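Local coordinates for secretory-abundant heat soluble protein 1 (Ramazzottius varieornatus, PDB 5XN9) that is secreted and acts as a molecular shield when water is scarce, helping the tardigrade to tolerate desiccation, at residues Trp46-His54 with Asn65-Glu73. Residues are numbered along the deposited sequence; the frame is centred on the assembly and turned at random.
Sequences WKEGDHYHH and NDVNFKLNE. With EDO (1,2-ethanediol), chain H.
Residues 51-54 pair with 65-69 as antiparallel strands, axes 4.6 Å apart at 160°. Tyr52 with Phe69 and His54 with Val67 are hydrogen-bonded pairs, each exchanging two backbone bonds; His53 with Asn68 is the non-hydrogen-bonded pair between them. Tyr52 N meets Phe69 O at 2.7 Å.

On the face of Tyr52, His54, Val67 and Phe69 the contact is mainly apolar. Phe69 CG sits between its backbone N and carbonyl carbon (chi1 75°). This turns the ring across to Tyr52, whose CB lies over one face, 3.6 Å from the centroid, a CH-pi contact. The two rings are nearly parallel but slid apart and barely overlap. His54 CB touches the edge of Phe69, and Leu71 CD1 reaches Tyr52 CE1 at 3.9 Å. The His54 imidazole turns elsewhere, bonding Tyr88 and His43.

The other face is polar. His53 is modelled in two conformers; in the one given, ND1 donates to the syn side of Asp66 OD1 at 2.7 Å, with ring and carboxylate almost perpendicular. In the conformer given for Asn68, its amide lies alongside His51 CD2, the two planes 17° apart. His51 ND1 donates in its ring plane to Asp50 OD1 at 2.9 Å, which probably fixes the ring's rotation. With His51 cut back to an alanine, Asp50 OD1 would probably lose this donor and the carboxylate would be freer to turn.

A type II' turn, Glu48 to His51, links strands 42-48 and 51-58. The arrangement is a beta hairpin, strands 51-58 and 63-69, within the antiparallel barrel of a fatty acid binding protein-like fold.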
ATOM      1  N   TRP A  46      -0.693  -7.304  -9.901  1.00 18.90           N
ATOM      2  CA  TRP A  46      -0.922  -7.929 -11.195  1.00 18.76           C
ATOM      3  C   TRP A  46      -2.386  -8.312 -11.316  1.00 18.34           C
ATOM      4  O   TRP A  46      -3.142  -8.304 -10.336  1.00 19.07           O
ATOM      5  CB  TRP A  46      -0.000  -9.133 -11.427  1.00 20.99           C
ATOM      6  CG  TRP A  46      -0.279 -10.348 -10.589  1.00 20.33           C
ATOM      7  CD1 TRP A  46      -0.929 -11.487 -10.992  1.00 21.98           C
ATOM      8  CD2 TRP A  46       0.123 -10.579  -9.232  1.00 20.62           C
ATOM      9  NE1 TRP A  46      -0.965 -12.402  -9.967  1.00 22.86           N
ATOM     10  CE2 TRP A  46      -0.323 -11.875  -8.878  1.00 22.40           C
ATOM     11  CE3 TRP A  46       0.813  -9.821  -8.282  1.00 21.00           C
ATOM     12  CZ2 TRP A  46      -0.100 -12.425  -7.612  1.00 22.83           C
ATOM     13  CZ3 TRP A  46       1.023 -10.368  -7.016  1.00 21.68           C
ATOM     14  CH2 TRP A  46       0.568 -11.659  -6.699  1.00 22.48           C
ATOM     15  N   LYS A  47      -2.791  -8.607 -12.543  1.00 18.09           N
ATOM     16  CA  LYS A  47      -4.180  -8.923 -12.834  1.00 18.98           C
ATOM     17  C   LYS A  47      -4.334 -10.412 -13.102  1.00 18.35           C
ATOM     18  O   LYS A  47      -3.462 -11.041 -13.722  1.00 19.49           O
ATOM     19  CB  LYS A  47      -4.687  -8.118 -14.026  1.00 20.22           C
ATOM     20  CG  LYS A  47      -6.200  -8.112 -14.163  1.00 24.61           C
ATOM     21  CD  LYS A  47      -6.647  -7.193 -15.281  1.00 28.62           C
ATOM     22  CE  LYS A  47      -8.156  -7.180 -15.393  1.00 32.60           C
ATOM     23  NZ  LYS A  47      -8.634  -6.296 -16.498  1.00 38.43           N
ATOM     24  N   GLU A  48      -5.455 -10.972 -12.628  1.00 20.42           N
ATOM     25  CA  GLU A  48      -5.799 -12.389 -12.808  1.00 20.94           C
ATOM     26  C   GLU A  48      -7.240 -12.463 -13.286  1.00 25.09           C
ATOM     27  O   GLU A  48      -8.159 -12.652 -12.488  1.00 30.72           O
ATOM     28  CB  GLU A  48      -5.628 -13.159 -11.506  1.00 22.42           C
ATOM     29  CG  GLU A  48      -4.196 -13.286 -11.042  1.00 23.15           C
ATOM     30  CD  GLU A  48      -3.370 -14.223 -11.907  1.00 23.53           C
ATOM     31  OE1 GLU A  48      -2.198 -14.450 -11.555  1.00 26.58           O
ATOM     32  OE2 GLU A  48      -3.889 -14.750 -12.918  1.00 23.01           O
ATOM     33  N   GLY A  49      -7.436 -12.296 -14.581  1.00 27.94           N
ATOM     34  CA  GLY A  49      -8.759 -12.384 -15.158  1.00 29.69           C
ATOM     35  C   GLY A  49      -9.673 -11.277 -14.689  1.00 33.00           C
ATOM     36  O   GLY A  49      -9.611 -10.150 -15.188  1.00 39.53           O
ATOM     37  N   ASP A  50     -10.514 -11.593 -13.708  1.00 30.50           N
ATOM     38  CA  ASP A  50     -11.560 -10.700 -13.235  1.00 30.97           C
ATOM     39  C   ASP A  50     -11.206 -10.013 -11.927  1.00 28.62           C
ATOM     40  O   ASP A  50     -12.079  -9.402 -11.306  1.00 31.53           O
ATOM     41  CB  ASP A  50     -12.880 -11.466 -13.085  1.00 34.68           C
ATOM     42  CG  ASP A  50     -12.766 -12.688 -12.164  1.00 37.56           C
ATOM     43  OD1 ASP A  50     -11.666 -12.998 -11.671  1.00 32.38           O
ATOM     44  OD2 ASP A  50     -13.798 -13.365 -11.955  1.00 41.98           O
ATOM     45  N   HIS A  51      -9.956 -10.100 -11.489  1.00 22.30           N
ATOM     46  CA  HIS A  51      -9.559  -9.480 -10.237  1.00 20.05           C
ATOM     47  C   HIS A  51      -8.068  -9.196 -10.297  1.00 19.38           C
ATOM     48  O   HIS A  51      -7.368  -9.619 -11.224  1.00 21.86           O
ATOM     49  CB  HIS A  51      -9.916 -10.357  -9.030  1.00 20.11           C
ATOM     50  CG  HIS A  51      -9.172 -11.657  -8.982  1.00 19.99           C
ATOM     51  ND1 HIS A  51      -9.484 -12.722  -9.802  1.00 21.45           N
ATOM     52  CD2 HIS A  51      -8.150 -12.073  -8.197  1.00 20.10           C
ATOM     53  CE1 HIS A  51      -8.674 -13.733  -9.531  1.00 20.56           C
ATOM     54  NE2 HIS A  51      -7.854 -13.364  -8.564  1.00 21.39           N
ATOM     55  N   TYR A  52      -7.604  -8.438  -9.310  1.00 17.91           N
ATOM     56  CA  TYR A  52      -6.198  -8.123  -9.154  1.00 16.79           C
ATOM     57  C   TYR A  52      -5.669  -8.758  -7.884  1.00 17.27           C
ATOM     58  O   TYR A  52      -6.417  -9.037  -6.939  1.00 17.84           O
ATOM     59  CB  TYR A  52      -5.981  -6.610  -9.032  1.00 17.23           C
ATOM     60  CG  TYR A  52      -6.227  -5.840 -10.301  1.00 18.37           C
ATOM     61  CD1 TYR A  52      -7.502  -5.399 -10.630  1.00 20.91           C
ATOM     62  CD2 TYR A  52      -5.180  -5.539 -11.172  1.00 19.43           C
ATOM     63  CE1 TYR A  52      -7.728  -4.686 -11.807  1.00 22.05           C
ATOM     64  CE2 TYR A  52      -5.391  -4.827 -12.340  1.00 20.48           C
ATOM     65  CZ  TYR A  52      -6.660  -4.405 -12.653  1.00 22.36           C
ATOM     66  OH  TYR A  52      -6.852  -3.696 -13.811  1.00 24.90           O
ATOM     67  N   HIS A  53      -4.365  -9.007  -7.871  0.76 16.41           N
ATOM     68  CA  HIS A  53      -3.648  -9.316  -6.643  0.76 17.65           C
ATOM     69  C   HIS A  53      -2.676  -8.201  -6.319  0.76 15.97           C
ATOM     70  O   HIS A  53      -2.047  -7.624  -7.215  0.76 17.26           O
ATOM     71  CB  HIS A  53      -2.860 -10.615  -6.763  0.76 18.72           C
ATOM     72  CG  HIS A  53      -3.718 -11.832  -6.704  0.76 19.54           C
ATOM     73  ND1 HIS A  53      -3.769 -12.650  -5.598  0.76 23.60           N
ATOM     74  CD2 HIS A  53      -4.572 -12.365  -7.608  0.76 19.84           C
ATOM     75  CE1 HIS A  53      -4.596 -13.653  -5.835  0.76 24.85           C
ATOM     76  NE2 HIS A  53      -5.110 -13.495  -7.040  0.76 22.09           N
ATOM     77  N   HIS A  54      -2.539  -7.932  -5.026  1.00 17.38           N
ATOM     78  CA  HIS A  54      -1.599  -6.950  -4.517  1.00 17.09           C
ATOM     79  C   HIS A  54      -0.867  -7.655  -3.388  1.00 16.46           C
ATOM     80  O   HIS A  54      -1.455  -7.926  -2.330  1.00 18.74           O
ATOM     81  CB  HIS A  54      -2.331  -5.713  -4.009  1.00 16.63           C
ATOM     82  CG  HIS A  54      -1.426  -4.701  -3.397  1.00 17.07           C
ATOM     83  ND1 HIS A  54      -1.897  -3.611  -2.697  1.00 20.64           N
ATOM     84  CD2 HIS A  54      -0.075  -4.603  -3.394  1.00 17.84           C
ATOM     85  CE1 HIS A  54      -0.873  -2.892  -2.274  1.00 21.59           C
ATOM     86  NE2 HIS A  54       0.243  -3.470  -2.686  1.00 19.66           N
ATOM     87  N   ASN A  65       1.647 -10.437   2.623  1.00 22.31           N
ATOM     88  CA  ASN A  65       0.194 -10.476   2.563  1.00 23.59           C
ATOM     89  C   ASN A  65      -0.228 -10.356   1.112  1.00 21.32           C
ATOM     90  O   ASN A  65       0.230  -9.453   0.406  1.00 23.43           O
ATOM     91  CB  ASN A  65      -0.415  -9.322   3.372  1.00 26.97           C
ATOM     92  CG  ASN A  65      -1.906  -9.490   3.596  1.00 32.59           C
ATOM     93  OD1 ASN A  65      -2.458 -10.564   3.365  1.00 36.90           O
ATOM     94  ND2 ASN A  65      -2.565  -8.431   4.058  1.00 35.82           N
ATOM     95  N   ASP A  66      -1.095 -11.263   0.677  1.00 23.22           N
ATOM     96  CA  ASP A  66      -1.636 -11.264  -0.679  1.00 23.32           C
ATOM     97  C   ASP A  66      -3.078 -10.779  -0.584  1.00 22.81           C
ATOM     98  O   ASP A  66      -3.931 -11.456   0.003  1.00 27.62           O
ATOM     99  CB  ASP A  66      -1.554 -12.670  -1.281  1.00 29.43           C
ATOM    100  CG  ASP A  66      -1.856 -12.693  -2.771  1.00 40.20           C
ATOM    101  OD1 ASP A  66      -2.804 -12.009  -3.205  1.00 40.85           O
ATOM    102  OD2 ASP A  66      -1.147 -13.404  -3.514  1.00 48.22           O
ATOM    103  N   VAL A  67      -3.333  -9.601  -1.132  1.00 20.85           N
ATOM    104  CA  VAL A  67      -4.650  -8.986  -1.138  1.00 21.24           C
ATOM    105  C   VAL A  67      -5.282  -9.197  -2.512  1.00 20.88           C
ATOM    106  O   VAL A  67      -4.690  -8.849  -3.534  1.00 23.39           O
ATOM    107  CB  VAL A  67      -4.536  -7.484  -0.819  1.00 25.44           C
ATOM    108  CG1 VAL A  67      -5.885  -6.812  -0.931  1.00 25.92           C
ATOM    109  CG2 VAL A  67      -3.928  -7.280   0.568  1.00 28.17           C
ATOM    110  N   ASN A  68      -6.477  -9.766  -2.526  0.52 20.61           N
ATOM    111  CA  ASN A  68      -7.278  -9.937  -3.730  0.52 21.55           C
ATOM    112  C   ASN A  68      -8.239  -8.758  -3.782  0.52 21.17           C
ATOM    113  O   ASN A  68      -8.923  -8.471  -2.792  0.52 24.10           O
ATOM    114  CB  ASN A  68      -8.058 -11.251  -3.597  0.52 22.15           C
ATOM    115  CG  ASN A  68      -8.918 -11.593  -4.819  0.52 22.63           C
ATOM    116  OD1 ASN A  68      -9.510 -10.725  -5.456  0.52 24.04           O
ATOM    117  ND2 ASN A  68      -9.009 -12.885  -5.124  0.52 24.88           N
ATOM    118  N   PHE A  69      -8.278  -8.055  -4.917  1.00 18.50           N
ATOM    119  CA  PHE A  69      -9.218  -6.953  -5.044  1.00 18.50           C
ATOM    120  C   PHE A  69      -9.827  -6.883  -6.432  1.00 18.98           C
ATOM    121  O   PHE A  69      -9.211  -7.275  -7.425  1.00 20.12           O
ATOM    122  CB  PHE A  69      -8.642  -5.595  -4.595  1.00 20.97           C
ATOM    123  CG  PHE A  69      -7.660  -4.962  -5.547  1.00 20.26           C
ATOM    124  CD1 PHE A  69      -8.094  -4.154  -6.584  1.00 20.13           C
ATOM    125  CD2 PHE A  69      -6.299  -5.120  -5.358  1.00 19.75           C
ATOM    126  CE1 PHE A  69      -7.190  -3.546  -7.447  1.00 20.69           C
ATOM    127  CE2 PHE A  69      -5.384  -4.511  -6.211  1.00 19.79           C
ATOM    128  CZ  PHE A  69      -5.830  -3.709  -7.251  1.00 20.49           C
ATOM    129  N   LYS A  70     -11.059  -6.392  -6.474  1.00 19.17           N
ATOM    130  CA  LYS A  70     -11.680  -5.916  -7.700  1.00 18.57           C
ATOM    131  C   LYS A  70     -11.867  -4.411  -7.571  1.00 18.30           C
ATOM    132  O   LYS A  70     -12.235  -3.906  -6.500  1.00 20.15           O
ATOM    133  CB  LYS A  70     -13.032  -6.598  -7.941  1.00 20.45           C
ATOM    134  CG  LYS A  70     -12.916  -8.083  -8.258  1.00 24.51           C
ATOM    135  CD  LYS A  70     -14.284  -8.748  -8.433  1.00 30.17           C
ATOM    136  CE  LYS A  70     -14.160 -10.245  -8.689  1.00 35.92           C
ATOM    137  NZ  LYS A  70     -15.461 -10.937  -8.919  1.00 41.18           N
ATOM    138  N   LEU A  71     -11.596  -3.684  -8.651  1.00 19.54           N
ATOM    139  CA  LEU A  71     -11.785  -2.239  -8.598  1.00 19.80           C
ATOM    140  C   LEU A  71     -13.224  -1.909  -8.228  1.00 20.63           C
ATOM    141  O   LEU A  71     -14.167  -2.510  -8.753  1.00 22.57           O
ATOM    142  CB  LEU A  71     -11.399  -1.577  -9.922  1.00 20.37           C
ATOM    143  CG  LEU A  71      -9.894  -1.641 -10.212  1.00 20.18           C
ATOM    144  CD1 LEU A  71      -9.600  -1.295 -11.662  1.00 22.69           C
ATOM    145  CD2 LEU A  71      -9.113  -0.720  -9.259  1.00 20.28           C
ATOM    146  N   ASN A  72     -13.399  -0.970  -7.299  0.65 21.08           N
ATOM    147  CA  ASN A  72     -14.713  -0.469  -6.888  0.65 22.17           C
ATOM    148  C   ASN A  72     -15.480  -1.424  -5.982  0.65 23.32           C
ATOM    149  O   ASN A  72     -16.652  -1.156  -5.690  0.65 25.46           O
ATOM    150  CB  ASN A  72     -15.617  -0.105  -8.075  0.65 26.02           C
ATOM    151  CG  ASN A  72     -14.938   0.810  -9.054  0.65 28.06           C
ATOM    152  OD1 ASN A  72     -14.268   1.754  -8.661  0.65 27.88           O
ATOM    153  ND2 ASN A  72     -15.094   0.528 -10.343  0.65 33.25           N
ATOM    154  N   GLU A  73     -14.878  -2.521  -5.529  1.00 20.88           N
ATOM    155  CA  GLU A  73     -15.588  -3.518  -4.730  1.00 20.65           C
ATOM    156  C   GLU A  73     -14.886  -3.684  -3.396  1.00 20.59           C
ATOM    157  O   GLU A  73     -13.666  -3.844  -3.355  1.00 22.42           O
ATOM    158  CB  GLU A  73     -15.690  -4.865  -5.458  1.00 25.18           C
ATOM    159  CG  GLU A  73     -16.320  -4.755  -6.849  1.00 30.86           C
ATOM    160  CD  GLU A  73     -16.745  -6.095  -7.440  1.00 38.19           C
ATOM    161  OE1 GLU A  73     -16.686  -7.122  -6.728  1.00 41.04           O
ATOM    162  OE2 GLU A  73     -17.150  -6.122  -8.627  1.00 42.32           O
TER
HETATM  163  C1  EDO H 206      -4.140 -13.447 -17.772  0.51 54.98           C
HETATM  164  O1  EDO H 206      -4.184 -14.758 -18.347  0.51 52.73           O
HETATM  165  C2  EDO H 206      -5.524 -13.050 -17.271  0.51 57.59           C
HETATM  166  O2  EDO H 206      -5.480 -11.711 -16.766  0.51 59.29           O